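Local coordinates for importin subunit beta-1 (Saccharomyces cerevisiae, PDB 5OWU), which carries proteins into the nucleus together with importin alpha, the subunit that recognises the classical nuclear localization signal of the cargo, at residues A120-A123 with D124-P128; G130-P133 with E134-K137; V556-N559 with Q560-L563; L601-R604 with L605-K608. All blocks are in the same frame, centred on the assembly; numbering follows the deposited sequence.

Contact 1. Residues A120-A123 with D124-P128; sequences AAIA and DIELP
Ala123 meets Leu127, and Ile122 meets Glu126, one helical turn apart where the last turns of helix 109-126 run on into a short 3-10 segment, in HEAT repeat 3. This is a local, mostly buried contact along one helix. Asp124 N donates to Ala120 O at 2.9 Å, and Ile125 N to Ala121 O at 3.2 Å. Glu126 N continues the pattern to Ile122 O at 2.9 Å. Leu127 N then reaches Ala123 O at 2.9 Å, fairly straight at 158°. These i to i+4 bonds are those of an alpha helix. Ile125 N also makes a weak bond to Ile122 O.

Ile122 and Glu126 lie side by side and point the same way. The branch methyl CG2 of Ile122 is 4.1 Å from Glu126 CG, so the aliphatic part of the glutamate lies alongside that methyl. That methyl sits anti to the backbone N, which brings it alongside the next turn. The carboxylate of Glu126 reaches further out: OE1 forms a salt bridge with Lys97, and OE2 accepts a hydrogen bond from Trp84 NE1. Both oxygens of this buried acid are thus satisfied, and the nearby lysine would probably favour its ionised form. On another side of the helix, Leu127 brings its CD1 methyl to 3.9 Å from Ala123 CB.

In this HEAT-repeat helix the small alanines probably let neighbours come close. Helix 149-165 places Tyr161 on Ala120 and Met162 on Ala123. Helix 74-87 sets Trp84 against Ile122 and Ile125, while Ile96 of helix 90-104 also packs on Ile122.

Contact 2. Residues G130-P133 with E134-K137; sequences GAWP and ELMK
Trp132 lies against Leu135 where the chain enters helix 133-142. From Leu135 outward, CB stands over the five-membered ring of Trp132, 3.7 Å from its centroid and 5° off the ring normal. This is a CH-pi contact. CG is anti to the backbone N (chi1 177°), and the two methyls spread over the six-membered part of the indole. CD1 comes to 4.0 Å from Trp132 CZ2, and CD2 to 3.7 Å from Trp132 CE3. One face of the indole is thus covered along its length.

Glu134 approaches differently. Its chain bends at chi2 and brings OE1 to the ring edge, in plane, 3.5 Å from Trp132 CD1. The carboxylate is turned 70° against the ring.

Trp132 O accepts from Leu135 N at 3.1 Å, with the donor above the carbonyl plane. A water donates to the same oxygen and accepts from Met136 N, so it joins the loop to the first turn.

A serine in place of Trp132 would probably leave Leu135 without its aromatic cover and open a gap toward helix 109-126.

Gly130, with positive phi, is the C-prime residue of the Schellman motif that ends that helix. Ile119, Ile122 and Glu126 of helix 109-126 touch the indole, and Lys97 makes a cation-pi contact with it. Leu135 also meets Ala123 and Met162, the latter from helix 149-165.

Contact 3. Residues V556-N559 with Q560-L563; sequences VDEN and QLTL
Val556 and Leu561 meet across a short turn between helices 536-553 and 563-586, within HEAT repeat 13. The apolar part is small. Val556 CG1 is 4.0 Å from Leu561 CD1, and the two side chains cross at about a right angle. The same leucine methyl lies 3.8 Å from Glu558 CA. Leu561 CG is anti to its carbonyl carbon (chi1 -55°), and the extended chain beyond it carries CD1 back over the turn. Leu569 of helix 563-586 touches Val556, Glu558 and Leu561. Replacing Leu561 by glycine would probably take away the cover over Val556 and Glu558 and leave Leu569 with less to pack on.

Backbone bonds across the turn are weak. Gln560 N donates to Asp557 O at 3.3 Å, and Leu561 N to Glu558 O at 3.4 Å. Both span three residues, in keeping with the brief 3-10 segment at Glu558 and Asn559.

Side-chain polar groups add further links. Asn559 N donates to Asp557 OD1 at 3.0 Å, which makes an Asx turn. The N-H comes from above the carboxylate plane, 53° out of it. The other oxygen, OD2, accepts from a water at 2.5 Å. That water in turn accepts from Gln560 NE2 at 3.1 Å. It bridges a carboxylate and an amide whose planes stand 70° apart. Further on, Thr562 is the N-cap of helix 563-586, its OG1 bonded to Asp565 N.

This is a surface turn. With weak backbone bonds and a small apolar patch, it probably relies on the Asp557 carboxylate and its water bridge to keep its shape.

Contact 4. Residues L601-R604 with L605-K608; sequences LFFR and LLEK
Phe602 and Leu605, and Phe603 and Leu606, pair along the last turns of helix 595-607. The main-chain acceptors are matched in order. Leu601 O takes the N-H of Leu605 at 2.8 Å, and this bond is fairly straight (164°). Phe602 O takes that of Leu606 at 2.8 Å. Phe603 O receives Glu607 N, also at 2.8 Å but more bent (138°). Arg604 O then has two weak donors, Glu607 N and Lys608 N, each at 3.0 Å. Lys608 N makes a further weak bond to Leu605 O. The pattern frays here, where Lys608 is the first residue to leave helical geometry. Beyond the end, Ser611 OG makes weak hydrogen bonds with Leu606 O and Lys608 O.

Two of the charged side chains, Glu607 and Lys608, have partners outside the helix. Glu607 bends at chi2 (-59°), and its OE2 is hydrogen-bonded to Tyr643 OH of helix 637-649. Lys608 NZ makes a long, weak ion pair with Glu558.

The apolar contacts are looser. Leu605 CD1 sits at the edge of the Phe602 ring, near its plane, 4.3 Å from CD1 of that ring. Leu606 CD1 meets the Phe603 ring obliquely, again at 4.3 Å from its CD1. Phe602 packs on Leu577 and Leu580 of helix 563-586 and on Val618, Ala621 and Ile622 of helix 615-629.

The arrangement is that of a HEAT-repeat helix, here in repeat 14: apolar side chains pack on the adjoining helices, while the backbone bonds weaken as the helix gives way to a loop.

Overall arrangement
From the N terminus, contact 1 comes first, at the end of helix 109-126. Contact 2 follows directly, where the chain turns into helix 133-142. The two touch, the end of one helix against the start of the next. Together they join HEAT repeat 3 to repeat 4. Far along the superhelix, contact 3 closes the turn between helices 536-553 and 563-586 in repeat 13. Contact 4 ends helix 595-607 in repeat 14. Their centres lie about 17 Å apart, joined by the long, weak ion pair of Glu558 and Lys608. The four contacts run in series, and none nests or crosses. Contacts 2 and 4 lie on opposite sides of the chain's centre.

Contact 1. Residues A120-A123 with D124-P128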
loop_
_atom_site.group_PDB
_atom_site.type_symbol
_atom_site.label_atom_id
_atom_site.label_comp_id
_atom_site.label_asym_id
_atom_site.label_seq_id
_atom_site.Cartn_x
_atom_site.Cartn_y
_atom_site.Cartn_z
ATOM N N ALA A 120 -28.486 1.848 -6.658
ATOM C CA ALA A 120 -27.407 0.875 -6.537
ATOM C C ALA A 120 -27.420 0.201 -5.171
ATOM O O ALA A 120 -27.231 -1.016 -5.074
ATOM C CB ALA A 120 -26.056 1.546 -6.783
ATOM N N ALA A 121 -27.622 0.975 -4.099
ATOM C CA ALA A 121 -27.622 0.393 -2.753
ATOM C C ALA A 121 -28.770 -0.601 -2.571
ATOM O O ALA A 121 -28.584 -1.722 -2.058
ATOM C CB ALA A 121 -27.718 1.508 -1.711
ATOM N N ILE A 122 -29.973 -0.206 -2.988
ATOM C CA ILE A 122 -31.116 -1.100 -2.852
ATOM C C ILE A 122 -30.893 -2.359 -3.680
ATOM O O ILE A 122 -31.116 -3.478 -3.208
ATOM C CB ILE A 122 -32.415 -0.377 -3.253
ATOM C CG1 ILE A 122 -32.706 0.772 -2.279
ATOM C CG2 ILE A 122 -33.596 -1.354 -3.276
ATOM C CD1 ILE A 122 -33.714 1.775 -2.809
ATOM N N ALA A 123 -30.444 -2.193 -4.927
ATOM C CA ALA A 123 -30.178 -3.339 -5.792
ATOM C C ALA A 123 -29.152 -4.267 -5.168
ATOM O O ALA A 123 -29.295 -5.490 -5.229
ATOM C CB ALA A 123 -29.690 -2.868 -7.166
ATOM N N ASP A 124 -28.097 -3.701 -4.581
ATOM C CA ASP A 124 -27.088 -4.527 -3.937
ATOM C C ASP A 124 -27.692 -5.352 -2.816
ATOM O O ASP A 124 -27.191 -6.441 -2.516
ATOM C CB ASP A 124 -25.951 -3.660 -3.403
ATOM C CG ASP A 124 -24.970 -3.251 -4.493
ATOM O OD1 ASP A 124 -25.025 -3.829 -5.592
ATOM O OD2 ASP A 124 -24.142 -2.354 -4.252
ATOM N N ILE A 125 -28.762 -4.865 -2.186
ATOM C CA ILE A 125 -29.437 -5.704 -1.199
ATOM C C ILE A 125 -30.340 -6.736 -1.869
ATOM O O ILE A 125 -30.317 -7.917 -1.518
ATOM C CB ILE A 125 -30.231 -4.838 -0.211
ATOM C CG1 ILE A 125 -29.271 -4.032 0.658
ATOM C CG2 ILE A 125 -31.124 -5.723 0.673
ATOM C CD1 ILE A 125 -29.911 -2.815 1.295
ATOM N N GLU A 126 -31.160 -6.315 -2.829
ATOM C CA GLU A 126 -32.269 -7.147 -3.282
ATOM C C GLU A 126 -31.895 -8.145 -4.379
ATOM O O GLU A 126 -32.369 -9.284 -4.354
ATOM C CB GLU A 126 -33.413 -6.261 -3.765
ATOM C CG GLU A 126 -34.027 -5.401 -2.640
ATOM C CD GLU A 126 -35.464 -5.008 -2.920
ATOM O OE1 GLU A 126 -35.926 -5.182 -4.069
ATOM O OE2 GLU A 126 -36.138 -4.524 -1.985
ATOM N N LEU A 127 -31.080 -7.751 -5.355
ATOM C CA LEU A 127 -30.785 -8.657 -6.463
ATOM C C LEU A 127 -30.194 -9.977 -5.991
ATOM O O LEU A 127 -30.619 -11.030 -6.500
ATOM C CB LEU A 127 -29.853 -7.976 -7.477
ATOM C CG LEU A 127 -30.420 -6.782 -8.251
ATOM C CD1 LEU A 127 -29.367 -6.210 -9.185
ATOM C CD2 LEU A 127 -31.658 -7.158 -9.034
ATOM N N PRO A 128 -29.250 -10.010 -5.048
ATOM C CA PRO A 128 -28.776 -11.308 -4.535
ATOM C C PRO A 128 -29.873 -12.151 -3.903
ATOM O O PRO A 128 -29.697 -13.367 -3.766
ATOM C CB PRO A 128 -27.711 -10.909 -3.503
ATOM C CG PRO A 128 -27.293 -9.534 -3.899
ATOM C CD PRO A 128 -28.509 -8.880 -4.464
#

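Contact 2. Residues G130-P133 with E134-K137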
loop_
_atom_site.group_PDB
_atom_site.type_symbol
_atom_site.label_atom_id
_atom_site.label_comp_id
_atom_site.label_asym_id
_atom_site.label_seq_id
_atom_site.Cartn_x
_atom_site.Cartn_y
_atom_site.Cartn_z
ATOM N N GLY A 130 -32.869 -12.470 -5.287
ATOM C CA GLY A 130 -33.830 -12.683 -6.360
ATOM C C GLY A 130 -35.010 -11.734 -6.368
ATOM O O GLY A 130 -36.083 -12.100 -6.859
ATOM N N ALA A 131 -34.844 -10.521 -5.845
ATOM C CA ALA A 131 -35.912 -9.534 -5.800
ATOM C C ALA A 131 -35.631 -8.414 -6.808
ATOM O O ALA A 131 -34.678 -8.479 -7.586
ATOM C CB ALA A 131 -36.070 -9.001 -4.378
ATOM N N TRP A 132 -36.476 -7.376 -6.776
ATOM C CA TRP A 132 -36.498 -6.273 -7.733
ATOM C C TRP A 132 -36.266 -6.782 -9.156
ATOM O O TRP A 132 -35.387 -6.276 -9.860
ATOM C CB TRP A 132 -35.460 -5.202 -7.358
ATOM C CG TRP A 132 -35.826 -3.799 -7.829
ATOM C CD1 TRP A 132 -36.927 -3.438 -8.561
ATOM C CD2 TRP A 132 -35.098 -2.578 -7.586
ATOM N NE1 TRP A 132 -36.924 -2.083 -8.790
ATOM C CE2 TRP A 132 -35.816 -1.533 -8.202
ATOM C CE3 TRP A 132 -33.913 -2.271 -6.906
ATOM C CZ2 TRP A 132 -35.392 -0.207 -8.158
ATOM C CZ3 TRP A 132 -33.491 -0.957 -6.867
ATOM C CH2 TRP A 132 -34.230 0.061 -7.487
ATOM N N PRO A 133 -37.041 -7.766 -9.629
ATOM C CA PRO A 133 -36.812 -8.281 -10.989
ATOM C C PRO A 133 -37.112 -7.267 -12.076
ATOM O O PRO A 133 -36.650 -7.438 -13.208
ATOM C CB PRO A 133 -37.763 -9.481 -11.077
ATOM C CG PRO A 133 -38.877 -9.132 -10.147
ATOM C CD PRO A 133 -38.217 -8.396 -8.998
ATOM N N GLU A 134 -37.878 -6.223 -11.773
ATOM C CA GLU A 134 -38.166 -5.196 -12.762
ATOM C C GLU A 134 -36.943 -4.354 -13.099
ATOM O O GLU A 134 -36.884 -3.778 -14.194
ATOM C CB GLU A 134 -39.287 -4.288 -12.251
ATOM C CG GLU A 134 -40.553 -5.037 -11.846
ATOM C CD GLU A 134 -40.637 -5.346 -10.354
ATOM O OE1 GLU A 134 -39.591 -5.410 -9.669
ATOM O OE2 GLU A 134 -41.770 -5.527 -9.866
ATOM N N LEU A 135 -35.966 -4.275 -12.191
ATOM C CA LEU A 135 -34.897 -3.296 -12.342
ATOM C C LEU A 135 -34.070 -3.560 -13.588
ATOM O O LEU A 135 -33.793 -2.641 -14.363
ATOM C CB LEU A 135 -33.990 -3.284 -11.110
ATOM C CG LEU A 135 -32.797 -2.322 -11.240
ATOM C CD1 LEU A 135 -33.256 -0.899 -11.434
ATOM C CD2 LEU A 135 -31.885 -2.403 -10.029
ATOM N N MET A 136 -33.631 -4.805 -13.782
ATOM C CA MET A 136 -32.712 -5.083 -14.880
ATOM C C MET A 136 -33.400 -4.960 -16.231
ATOM O O MET A 136 -32.766 -4.557 -17.213
ATOM C CB MET A 136 -32.096 -6.467 -14.704
ATOM C CG MET A 136 -30.970 -6.495 -13.689
ATOM S SD MET A 136 -29.701 -5.274 -14.064
ATOM C CE MET A 136 -29.733 -4.271 -12.597
ATOM N N LYS A 137 -34.691 -5.284 -16.302
ATOM C CA LYS A 137 -35.454 -4.987 -17.506
ATOM C C LYS A 137 -35.499 -3.484 -17.755
ATOM O O LYS A 137 -35.340 -3.027 -18.896
ATOM C CB LYS A 137 -36.861 -5.567 -17.372
ATOM C CG LYS A 137 -37.629 -5.696 -18.680
ATOM C CD LYS A 137 -38.570 -4.525 -18.897
ATOM C CE LYS A 137 -39.581 -4.822 -19.995
ATOM N NZ LYS A 137 -38.931 -5.094 -21.297
HETATM O O HOH W 1 -33.620 -6.823 -11.818
#

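Contact 3. Residues V556-N559 with Q560-L563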
loop_
_atom_site.group_PDB
_atom_site.type_symbol
_atom_site.label_atom_id
_atom_site.label_comp_id
_atom_site.label_asym_id
_atom_site.label_seq_id
_atom_site.Cartn_x
_atom_site.Cartn_y
_atom_site.Cartn_z
ATOM N N VAL A 556 17.317 29.284 16.770
ATOM C CA VAL A 556 16.518 30.006 15.782
ATOM C C VAL A 556 15.269 30.556 16.453
ATOM O O VAL A 556 14.481 29.802 17.033
ATOM C CB VAL A 556 16.143 29.098 14.599
ATOM C CG1 VAL A 556 15.180 29.809 13.637
ATOM C CG2 VAL A 556 17.387 28.645 13.849
ATOM N N ASP A 557 15.070 31.863 16.344
ATOM C CA ASP A 557 13.881 32.510 16.893
ATOM C C ASP A 557 12.700 32.234 15.965
ATOM O O ASP A 557 12.631 32.770 14.858
ATOM C CB ASP A 557 14.125 34.005 17.056
ATOM C CG ASP A 557 12.878 34.760 17.469
ATOM O OD1 ASP A 557 11.857 34.113 17.811
ATOM O OD2 ASP A 557 12.927 36.005 17.462
ATOM N N GLU A 558 11.760 31.408 16.417
ATOM C CA GLU A 558 10.675 30.965 15.550
ATOM C C GLU A 558 9.632 32.039 15.295
ATOM O O GLU A 558 8.801 31.859 14.399
ATOM C CB GLU A 558 9.998 29.740 16.151
ATOM C CG GLU A 558 10.926 28.561 16.282
ATOM C CD GLU A 558 10.287 27.397 17.008
ATOM O OE1 GLU A 558 9.407 26.743 16.418
ATOM O OE2 GLU A 558 10.660 27.151 18.172
ATOM N N ASN A 559 9.649 33.138 16.046
ATOM C CA ASN A 559 8.696 34.220 15.829
ATOM C C ASN A 559 9.077 35.115 14.661
ATOM O O ASN A 559 8.331 36.047 14.347
ATOM C CB ASN A 559 8.551 35.062 17.105
ATOM C CG ASN A 559 7.737 34.357 18.174
ATOM O OD1 ASN A 559 6.918 33.496 17.860
ATOM N ND2 ASN A 559 7.965 34.709 19.440
ATOM N N GLN A 560 10.210 34.864 14.011
ATOM C CA GLN A 560 10.565 35.573 12.790
ATOM C C GLN A 560 10.384 34.716 11.551
ATOM O O GLN A 560 10.867 35.089 10.478
ATOM C CB GLN A 560 12.008 36.076 12.870
ATOM C CG GLN A 560 12.205 37.210 13.865
ATOM C CD GLN A 560 11.394 38.445 13.512
ATOM O OE1 GLN A 560 11.265 38.817 12.341
ATOM N NE2 GLN A 560 10.839 39.084 14.526
ATOM N N LEU A 561 9.702 33.581 11.668
ATOM C CA LEU A 561 9.599 32.621 10.578
ATOM C C LEU A 561 8.190 32.631 10.006
ATOM O O LEU A 561 7.211 32.793 10.741
ATOM C CB LEU A 561 9.943 31.210 11.058
ATOM C CG LEU A 561 11.292 31.018 11.746
ATOM C CD1 LEU A 561 11.459 29.563 12.155
ATOM C CD2 LEU A 561 12.437 31.469 10.855
ATOM N N THR A 562 8.094 32.466 8.693
ATOM C CA THR A 562 6.815 32.207 8.061
ATOM C C THR A 562 6.364 30.789 8.390
ATOM O O THR A 562 7.121 29.977 8.929
ATOM C CB THR A 562 6.910 32.345 6.546
ATOM O OG1 THR A 562 7.718 31.271 6.046
ATOM C CG2 THR A 562 7.506 33.696 6.143
ATOM N N LEU A 563 5.119 30.479 8.028
ATOM C CA LEU A 563 4.640 29.109 8.179
ATOM C C LEU A 563 5.544 28.136 7.434
ATOM O O LEU A 563 5.924 27.088 7.970
ATOM C CB LEU A 563 3.198 28.992 7.682
ATOM C CG LEU A 563 2.643 27.560 7.665
ATOM C CD1 LEU A 563 2.616 26.961 9.072
ATOM C CD2 LEU A 563 1.259 27.518 7.025
HETATM O O HOH W 2 11.221 37.796 17.309
#

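Contact 4. Residues L601-R604 with L605-K608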
loop_
_atom_site.group_PDB
_atom_site.type_symbol
_atom_site.label_atom_id
_atom_site.label_comp_id
_atom_site.label_asym_id
_atom_site.label_seq_id
_atom_site.Cartn_x
_atom_site.Cartn_y
_atom_site.Cartn_z
ATOM N N LEU A 601 18.261 19.311 26.321
ATOM C CA LEU A 601 17.742 19.739 25.029
ATOM C C LEU A 601 16.367 19.141 24.767
ATOM O O LEU A 601 15.438 19.843 24.340
ATOM C CB LEU A 601 18.732 19.350 23.933
ATOM C CG LEU A 601 20.109 19.988 24.064
ATOM C CD1 LEU A 601 21.047 19.453 22.973
ATOM C CD2 LEU A 601 19.991 21.515 24.040
ATOM N N PHE A 602 16.201 17.851 25.064
ATOM C CA PHE A 602 14.945 17.194 24.725
ATOM C C PHE A 602 13.787 17.822 25.490
ATOM O O PHE A 602 12.768 18.200 24.898
ATOM C CB PHE A 602 15.055 15.692 24.994
ATOM C CG PHE A 602 16.079 14.986 24.126
ATOM C CD1 PHE A 602 16.444 15.501 22.886
ATOM C CD2 PHE A 602 16.675 13.810 24.550
ATOM C CE1 PHE A 602 17.382 14.860 22.096
ATOM C CE2 PHE A 602 17.615 13.162 23.759
ATOM C CZ PHE A 602 17.966 13.687 22.530
ATOM N N PHE A 603 13.947 17.998 26.800
ATOM C CA PHE A 603 12.920 18.696 27.561
ATOM C C PHE A 603 12.644 20.071 26.972
ATOM O O PHE A 603 11.480 20.458 26.807
ATOM C CB PHE A 603 13.329 18.795 29.031
ATOM C CG PHE A 603 13.229 17.495 29.770
ATOM C CD1 PHE A 603 12.089 16.717 29.667
ATOM C CD2 PHE A 603 14.282 17.034 30.544
ATOM C CE1 PHE A 603 11.993 15.511 30.337
ATOM C CE2 PHE A 603 14.188 15.829 31.216
ATOM C CZ PHE A 603 13.044 15.069 31.110
ATOM N N ARG A 604 13.693 20.812 26.605
ATOM C CA ARG A 604 13.453 22.113 25.998
ATOM C C ARG A 604 12.597 21.960 24.749
ATOM O O ARG A 604 11.580 22.649 24.587
ATOM C CB ARG A 604 14.782 22.808 25.693
ATOM C CG ARG A 604 15.446 23.385 26.940
ATOM C CD ARG A 604 16.876 23.810 26.680
ATOM N NE ARG A 604 16.969 24.790 25.604
ATOM C CZ ARG A 604 18.110 25.170 25.038
ATOM N NH1 ARG A 604 19.263 24.649 25.439
ATOM N NH2 ARG A 604 18.099 26.065 24.060
ATOM N N LEU A 605 12.946 20.996 23.893
ATOM C CA LEU A 605 12.149 20.765 22.696
ATOM C C LEU A 605 10.716 20.410 23.054
ATOM O O LEU A 605 9.777 20.794 22.347
ATOM C CB LEU A 605 12.783 19.661 21.853
ATOM C CG LEU A 605 14.088 20.061 21.169
ATOM C CD1 LEU A 605 14.806 18.828 20.647
ATOM C CD2 LEU A 605 13.818 21.041 20.036
ATOM N N LEU A 606 10.525 19.671 24.150
ATOM C CA LEU A 606 9.176 19.285 24.549
ATOM C C LEU A 606 8.395 20.465 25.111
ATOM O O LEU A 606 7.162 20.481 25.026
ATOM C CB LEU A 606 9.228 18.153 25.579
ATOM C CG LEU A 606 9.645 16.760 25.096
ATOM C CD1 LEU A 606 9.656 15.781 26.256
ATOM C CD2 LEU A 606 8.735 16.243 23.985
ATOM N N GLU A 607 9.079 21.454 25.686
ATOM C CA GLU A 607 8.379 22.604 26.243
ATOM C C GLU A 607 8.178 23.720 25.230
ATOM O O GLU A 607 7.483 24.696 25.533
ATOM C CB GLU A 607 9.131 23.149 27.464
ATOM C CG GLU A 607 8.875 22.363 28.738
ATOM C CD GLU A 607 7.402 22.333 29.131
ATOM O OE1 GLU A 607 6.602 23.084 28.534
ATOM O OE2 GLU A 607 7.040 21.541 30.029
ATOM N N LYS A 608 8.764 23.593 24.044
ATOM C CA LYS A 608 8.540 24.555 22.980
ATOM C C LYS A 608 7.058 24.677 22.656
ATOM O O LYS A 608 6.291 23.720 22.779
ATOM C CB LYS A 608 9.284 24.125 21.718
ATOM C CG LYS A 608 10.584 24.851 21.480
ATOM C CD LYS A 608 11.298 24.332 20.245
ATOM C CE LYS A 608 10.376 24.160 19.029
ATOM N NZ LYS A 608 11.123 23.707 17.828
#